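Local coordinates for protein 3-hydroxyacyl-CoA dehydrogenase (Burkholderia thailandensis, PDB 4XGN) that probably catalyses the NAD-dependent oxidation of 3-hydroxyacyl-CoA thioesters to 3-oxoacyl-CoA as a member of the short-chain dehydrogenase family, at residues V118-T123 with A171-M176; S150-A155 with V191-P196. All coordinates share one frame; numbering follows the deposited sequence.

Contact 1. Residues V118-T123 with A171-M176; sequences VNLIGT and AGVAGM. With NAD (nicotinamide-adenine-dinucleotide), chain I.
Asn119 ND2 donates to Ile94 O and to Ser169 OG, while the backbone O of the same Asn119 meets Val173 CG2 across the contact at 3.5 Å. OD1 also has a hydrogen-bond partner, so the rotation of the amide is well defined. No hydrogen bond joins 118-123 to 171-176 directly; apolar side chains do the work. Leu120 stretches across the gap with CG anti to the backbone N (chi1 178°), which carries CD1 down onto the facing helix backbone, 3.6 Å from Val173 N. Its other branch, CD2, lies 4.0 Å from Gly172 CA, and the lack of a side chain on that glycine lets the leucine settle so low. Met176 returns the reach. From an unfavoured first torsion between N and the carbonyl carbon (chi1 76°), its extended chain brings SD to 4.0 Å from Leu120 CD1, then sets CE against Thr123 CG2 at 3.8 Å; the two side chains meet at a slant. Helix 109-135 widens into a pi-type turn at 118-121. On another side of that helix, Val118 CG1 packs against the NAD adenine, 3.7 Å from N6A. Leu120 packs on Leu120 of the second subunit, and Ala171 on its Ala171. The two helices run in roughly the same direction, 34° apart with axes 9.2 Å from each other, and this close pairing beside a subunit boundary is consistent with the four-helix interface by which classical short-chain dehydrogenases associate.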
loop_
_atom_site.group_PDB
_atom_site.type_symbol
_atom_site.label_atom_id
_atom_site.label_comp_id
_atom_site.label_asym_id
_atom_site.label_seq_id
_atom_site.Cartn_x
_atom_site.Cartn_y
_atom_site.Cartn_z
ATOM N N VAL A 118 -12.020 5.780 21.083
ATOM C CA VAL A 118 -11.134 4.931 21.829
ATOM C C VAL A 118 -9.893 4.572 21.058
ATOM O O VAL A 118 -8.784 4.696 21.568
ATOM C CB VAL A 118 -11.837 3.661 22.306
ATOM C CG1 VAL A 118 -10.887 2.716 22.995
ATOM C CG2 VAL A 118 -12.975 4.040 23.242
ATOM N N ASN A 119 -10.077 4.104 19.813
ATOM C CA ASN A 119 -8.995 3.479 19.090
ATOM C C ASN A 119 -8.032 4.459 18.479
ATOM O O ASN A 119 -6.847 4.170 18.411
ATOM C CB ASN A 119 -9.568 2.593 17.983
ATOM C CG ASN A 119 -10.295 1.362 18.501
ATOM O OD1 ASN A 119 -10.379 1.111 19.716
ATOM N ND2 ASN A 119 -10.783 0.553 17.576
ATOM N N LEU A 120 -8.541 5.588 17.989
ATOM C CA LEU A 120 -7.740 6.513 17.233
ATOM C C LEU A 120 -7.413 7.739 18.064
ATOM O O LEU A 120 -6.245 8.029 18.287
ATOM C CB LEU A 120 -8.439 6.841 15.893
ATOM C CG LEU A 120 -7.741 7.858 14.987
ATOM C CD1 LEU A 120 -6.276 7.525 14.728
ATOM C CD2 LEU A 120 -8.505 8.018 13.696
ATOM N N ILE A 121 -8.435 8.469 18.509
ATOM C CA ILE A 121 -8.209 9.664 19.318
ATOM C C ILE A 121 -7.440 9.248 20.585
ATOM O O ILE A 121 -6.487 9.934 20.983
ATOM C CB ILE A 121 -9.513 10.413 19.623
ATOM C CG1 ILE A 121 -10.118 10.913 18.297
ATOM C CG2 ILE A 121 -9.240 11.555 20.608
ATOM C CD1 ILE A 121 -11.456 11.579 18.459
ATOM N N GLY A 122 -7.879 8.138 21.206
ATOM C CA GLY A 122 -7.253 7.603 22.414
ATOM C C GLY A 122 -5.796 7.269 22.212
ATOM O O GLY A 122 -4.962 7.597 23.067
ATOM N N THR A 123 -5.478 6.611 21.097
ATOM C CA THR A 123 -4.067 6.299 20.807
ATOM C C THR A 123 -3.246 7.593 20.619
ATOM O O THR A 123 -2.155 7.715 21.184
ATOM C CB THR A 123 -3.944 5.334 19.626
ATOM O OG1 THR A 123 -4.263 4.010 20.100
ATOM C CG2 THR A 123 -2.506 5.324 19.030
ATOM N N ALA A 171 -7.056 2.129 10.346
ATOM C CA ALA A 171 -6.358 2.791 9.222
ATOM C C ALA A 171 -5.852 4.166 9.625
ATOM O O ALA A 171 -4.784 4.589 9.194
ATOM C CB ALA A 171 -7.324 2.924 8.046
ATOM N N GLY A 172 -6.626 4.881 10.429
ATOM C CA GLY A 172 -6.153 6.149 11.023
ATOM C C GLY A 172 -4.846 6.000 11.819
ATOM O O GLY A 172 -3.870 6.748 11.642
ATOM N N VAL A 173 -4.820 4.983 12.670
ATOM C CA VAL A 173 -3.634 4.672 13.500
ATOM C C VAL A 173 -2.466 4.348 12.566
ATOM O O VAL A 173 -1.373 4.923 12.702
ATOM C CB VAL A 173 -3.912 3.513 14.484
ATOM C CG1 VAL A 173 -2.600 3.015 15.124
ATOM C CG2 VAL A 173 -4.898 3.934 15.554
ATOM N N ALA A 174 -2.712 3.455 11.597
ATOM C CA ALA A 174 -1.654 3.108 10.634
ATOM C C ALA A 174 -1.131 4.344 9.902
ATOM O O ALA A 174 0.088 4.559 9.795
ATOM C CB ALA A 174 -2.140 2.052 9.667
ATOM N N GLY A 175 -2.035 5.119 9.348
ATOM C CA GLY A 175 -1.658 6.262 8.511
ATOM C C GLY A 175 -0.968 7.412 9.243
ATOM O O GLY A 175 -0.210 8.131 8.621
ATOM N N MET A 176 -1.187 7.561 10.548
ATOM C CA MET A 176 -0.499 8.600 11.300
ATOM C C MET A 176 0.882 8.198 11.757
ATOM O O MET A 176 1.636 9.053 12.231
ATOM C CB MET A 176 -1.338 9.143 12.469
ATOM C CG MET A 176 -1.434 8.280 13.661
ATOM S SD MET A 176 -2.622 9.032 14.854
ATOM C CE MET A 176 -2.450 7.890 16.199
HETATM P PA NAD I . -8.676 -7.113 24.907
HETATM O O1A NAD I . -10.128 -6.791 24.899
HETATM O O2A NAD I . -8.255 -8.408 25.530
HETATM O O5B NAD I . -7.830 -5.929 25.580
HETATM C C5B NAD I . -8.139 -4.574 25.335
HETATM C C4B NAD I . -7.902 -3.768 26.624
HETATM O O4B NAD I . -8.243 -2.529 26.263
HETATM C C3B NAD I . -8.887 -4.182 27.748
HETATM O O3B NAD I . -8.271 -4.607 28.919
HETATM C C2B NAD I . -9.719 -2.891 27.840
HETATM O O2B NAD I . -10.349 -2.773 29.168
HETATM C C1B NAD I . -8.915 -1.899 27.467
HETATM N N9A NAD I . -9.623 -0.746 27.004
HETATM C C8A NAD I . -10.729 -0.663 26.198
HETATM N N7A NAD I . -11.114 0.649 26.073
HETATM C C5A NAD I . -10.220 1.328 26.778
HETATM C C6A NAD I . -10.093 2.675 26.996
HETATM N N6A NAD I . -10.945 3.735 26.564
HETATM N N1A NAD I . -9.079 3.118 27.755
HETATM C C2A NAD I . -8.175 2.256 28.315
HETATM N N3A NAD I . -8.282 0.913 28.087
HETATM C C4A NAD I . -9.324 0.492 27.338
HETATM O O3 NAD I . -8.369 -7.140 23.331
HETATM P PN NAD I . -6.895 -7.315 22.659
HETATM O O1N NAD I . -7.044 -8.418 21.663
HETATM O O2N NAD I . -5.747 -7.500 23.639
HETATM O O5D NAD I . -6.716 -5.916 21.863
HETATM C C5D NAD I . -5.508 -5.159 21.910
HETATM C C4D NAD I . -5.323 -4.306 20.713
HETATM O O4D NAD I . -5.125 -5.169 19.672
HETATM C C3D NAD I . -6.590 -3.484 20.366
HETATM O O3D NAD I . -6.270 -2.257 19.873
HETATM C C2D NAD I . -7.213 -4.408 19.281
HETATM O O2D NAD I . -8.200 -3.653 18.440
HETATM C C1D NAD I . -6.173 -4.814 18.582
HETATM N N1N NAD I . -6.292 -6.018 17.768
HETATM C C2N NAD I . -6.704 -7.232 18.267
HETATM C C3N NAD I . -6.807 -8.361 17.465
HETATM C C7N NAD I . -7.299 -9.687 17.961
HETATM O O7N NAD I . -7.584 -10.545 17.159
HETATM N N7N NAD I . -7.391 -9.949 19.353
HETATM C C4N NAD I . -6.449 -8.242 16.104
HETATM C C5N NAD I . -6.002 -7.042 15.613
HETATM C C6N NAD I . -5.916 -5.939 16.436
#

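Contact 2. Residues S150-A155 with V191-P196; sequences STASVA and VMTIAP. With NAD (nicotinamide-adenine-dinucleotide), chain I.
Thr151 and Pro196 set their side chains at about a right angle, the methyl CG2 of the threonine resting 3.6 Å from CD of the proline ring. With CG2 anti to its own backbone N (chi1 of OG1 -47°), Thr151 turns the methyl toward both the proline and the cofactor, reaching 3.4 Å from NAD O4D. Its hydroxyl is engaged by Tyr231 OH and Asn90 O. Pro196 in turn lays CB 3.5 Å from NAD C5N, so threonine and proline line the nicotinamide riboside end of the pocket together. Thr151 shares its face of the sheet with Ile194; Ser150 and Thr193 lie on the opposite one. There Thr193 CG2 lies 3.6 Å from Ala152 CB, while Ser150 OG is held by Asn90 ND2 and a water that donates to Met192 O. Between the two faces the strands pair in parallel: Ser150 N donates to Met192 O, Ile194 N returns a bond to Ser150 O at 2.9 Å, and Ala152 N follows to Ile194 O. Beyond the end of strand 146-151 the chain bends, yet Val154 N still reaches Pro196 O at 2.9 Å, from above the carbonyl plane. Ser153 N, by contrast, is buried without a partner. Ser153 OG caps the turn into the next helix by accepting from Ala155 N at 2.9 Å, and its side chain touches Tyr166 and Lys170. Such a serine at the C-terminal ends of the parallel strands, beside the nicotinamide, is consistent with the Ser-Tyr-Lys signature site of the short-chain dehydrogenase Rossmann fold.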
loop_
_atom_site.group_PDB
_atom_site.type_symbol
_atom_site.label_atom_id
_atom_site.label_comp_id
_atom_site.label_asym_id
_atom_site.label_seq_id
_atom_site.Cartn_x
_atom_site.Cartn_y
_atom_site.Cartn_z
ATOM N N SER A 150 2.152 1.404 18.379
ATOM C CA SER A 150 0.686 1.380 18.391
ATOM C C SER A 150 0.155 0.152 17.679
ATOM O O SER A 150 0.880 -0.519 16.924
ATOM C CB SER A 150 0.149 2.634 17.789
ATOM O OG SER A 150 0.599 3.795 18.466
ATOM N N THR A 151 -1.113 -0.163 17.974
ATOM C CA THR A 151 -1.742 -1.347 17.421
ATOM C C THR A 151 -2.830 -0.924 16.463
ATOM O O THR A 151 -3.827 -0.298 16.850
ATOM C CB THR A 151 -2.326 -2.264 18.516
ATOM O OG1 THR A 151 -1.356 -2.461 19.578
ATOM C CG2 THR A 151 -2.740 -3.586 17.909
ATOM N N ALA A 152 -2.648 -1.221 15.186
ATOM C CA ALA A 152 -3.672 -1.095 14.235
ATOM C C ALA A 152 -4.404 -2.469 14.157
ATOM O O ALA A 152 -4.870 -2.954 15.182
ATOM C CB ALA A 152 -3.131 -0.597 12.908
ATOM N N SER A 153 -4.525 -3.052 12.972
ATOM C CA SER A 153 -5.210 -4.326 12.675
ATOM C C SER A 153 -5.073 -4.496 11.187
ATOM O O SER A 153 -4.935 -3.522 10.459
ATOM C CB SER A 153 -6.708 -4.221 12.972
ATOM O OG SER A 153 -7.417 -5.343 12.482
ATOM N N VAL A 154 -5.191 -5.741 10.730
ATOM C CA VAL A 154 -5.320 -6.014 9.317
ATOM C C VAL A 154 -6.625 -5.391 8.780
ATOM O O VAL A 154 -6.722 -5.131 7.599
ATOM C CB VAL A 154 -5.236 -7.521 8.994
ATOM C CG1 VAL A 154 -3.866 -8.069 9.356
ATOM C CG2 VAL A 154 -6.390 -8.306 9.587
ATOM N N ALA A 155 -7.569 -5.071 9.644
ATOM C CA ALA A 155 -8.766 -4.348 9.227
ATOM C C ALA A 155 -8.459 -2.946 8.654
ATOM O O ALA A 155 -9.321 -2.384 7.969
ATOM C CB ALA A 155 -9.758 -4.214 10.394
ATOM N N VAL A 191 8.624 5.690 16.029
ATOM C CA VAL A 191 7.178 5.497 16.038
ATOM C C VAL A 191 6.858 4.389 15.066
ATOM O O VAL A 191 7.200 4.488 13.851
ATOM C CB VAL A 191 6.467 6.783 15.618
ATOM C CG1 VAL A 191 4.954 6.624 15.654
ATOM C CG2 VAL A 191 6.979 7.955 16.482
ATOM N N MET A 192 6.219 3.340 15.578
ATOM C CA MET A 192 5.900 2.165 14.763
ATOM C C MET A 192 4.488 1.675 15.062
ATOM O O MET A 192 3.923 1.910 16.162
ATOM C CB MET A 192 6.876 1.034 15.082
ATOM C CG MET A 192 8.301 1.200 14.555
ATOM S SD MET A 192 8.401 0.998 12.783
ATOM C CE MET A 192 7.814 -0.660 12.579
ATOM N N THR A 193 3.954 0.901 14.114
ATOM C CA THR A 193 2.656 0.280 14.295
ATOM C C THR A 193 2.723 -1.211 13.935
ATOM O O THR A 193 3.366 -1.573 12.938
ATOM C CB THR A 193 1.600 1.031 13.422
ATOM O OG1 THR A 193 1.526 2.395 13.879
ATOM C CG2 THR A 193 0.248 0.378 13.569
ATOM N N ILE A 194 2.025 -2.027 14.700
ATOM C CA ILE A 194 1.793 -3.444 14.436
ATOM C C ILE A 194 0.324 -3.569 14.038
ATOM O O ILE A 194 -0.534 -3.004 14.707
ATOM C CB ILE A 194 2.105 -4.329 15.662
ATOM C CG1 ILE A 194 3.606 -4.212 16.037
ATOM C CG2 ILE A 194 1.793 -5.802 15.341
ATOM C CD1 ILE A 194 3.966 -4.755 17.429
ATOM N N ALA A 195 0.071 -4.270 12.913
ATOM C CA ALA A 195 -1.275 -4.572 12.438
ATOM C C ALA A 195 -1.507 -6.064 12.617
ATOM O O ALA A 195 -1.197 -6.866 11.757
ATOM C CB ALA A 195 -1.432 -4.157 10.948
ATOM N N PRO A 196 -2.062 -6.481 13.761
ATOM C CA PRO A 196 -2.306 -7.909 13.944
ATOM C C PRO A 196 -3.454 -8.459 13.115
ATOM O O PRO A 196 -4.397 -7.726 12.759
ATOM C CB PRO A 196 -2.609 -8.038 15.463
ATOM C CG PRO A 196 -2.245 -6.704 16.054
ATOM C CD PRO A 196 -2.361 -5.698 14.981
HETATM P PA NAD I . -8.676 -7.113 24.907
HETATM O O1A NAD I . -10.128 -6.791 24.899
HETATM O O2A NAD I . -8.255 -8.408 25.530
HETATM O O5B NAD I . -7.830 -5.929 25.580
HETATM C C5B NAD I . -8.139 -4.574 25.335
HETATM C C4B NAD I . -7.902 -3.768 26.624
HETATM O O4B NAD I . -8.243 -2.529 26.263
HETATM C C3B NAD I . -8.887 -4.182 27.748
HETATM O O3B NAD I . -8.271 -4.607 28.919
HETATM C C2B NAD I . -9.719 -2.891 27.840
HETATM O O2B NAD I . -10.349 -2.773 29.168
HETATM C C1B NAD I . -8.915 -1.899 27.467
HETATM N N9A NAD I . -9.623 -0.746 27.004
HETATM C C8A NAD I . -10.729 -0.663 26.198
HETATM N N7A NAD I . -11.114 0.649 26.073
HETATM C C5A NAD I . -10.220 1.328 26.778
HETATM C C6A NAD I . -10.093 2.675 26.996
HETATM N N6A NAD I . -10.945 3.735 26.564
HETATM N N1A NAD I . -9.079 3.118 27.755
HETATM C C2A NAD I . -8.175 2.256 28.315
HETATM N N3A NAD I . -8.282 0.913 28.087
HETATM C C4A NAD I . -9.324 0.492 27.338
HETATM O O3 NAD I . -8.369 -7.140 23.331
HETATM P PN NAD I . -6.895 -7.315 22.659
HETATM O O1N NAD I . -7.044 -8.418 21.663
HETATM O O2N NAD I . -5.747 -7.500 23.639
HETATM O O5D NAD I . -6.716 -5.916 21.863
HETATM C C5D NAD I . -5.508 -5.159 21.910
HETATM C C4D NAD I . -5.323 -4.306 20.713
HETATM O O4D NAD I . -5.125 -5.169 19.672
HETATM C C3D NAD I . -6.590 -3.484 20.366
HETATM O O3D NAD I . -6.270 -2.257 19.873
HETATM C C2D NAD I . -7.213 -4.408 19.281
HETATM O O2D NAD I . -8.200 -3.653 18.440
HETATM C C1D NAD I . -6.173 -4.814 18.582
HETATM N N1N NAD I . -6.292 -6.018 17.768
HETATM C C2N NAD I . -6.704 -7.232 18.267
HETATM C C3N NAD I . -6.807 -8.361 17.465
HETATM C C7N NAD I . -7.299 -9.687 17.961
HETATM O O7N NAD I . -7.584 -10.545 17.159
HETATM N N7N NAD I . -7.391 -9.949 19.353
HETATM C C4N NAD I . -6.449 -8.242 16.104
HETATM C C5N NAD I . -6.002 -7.042 15.613
HETATM C C6N NAD I . -5.916 -5.939 16.436
HETATM O O HOH W 1 2.561 4.465 16.724
#

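In the fold
The two contacts interleave along the chain, in the order 118-123, 150-155, 171-176 and 191-196, and their centres lie 9 Å apart. Contact 1 pairs helices 109-135 and 164-184; contact 2 pairs the neighbouring strands 146-151 and 189-196 of the central parallel sheet. Helix 164-184 links those two strands, making a beta-alpha-beta crossover, and helix 109-135 leads into the first of them. The layers meet directly: Thr123 and Val173 pack on Ser150. Both contacts also touch NAD, contact 1 at the adenine and contact 2 at the nicotinamide end, so the helix layer and the C-terminal ends of the strands together shape opposite ends of one cofactor pocket.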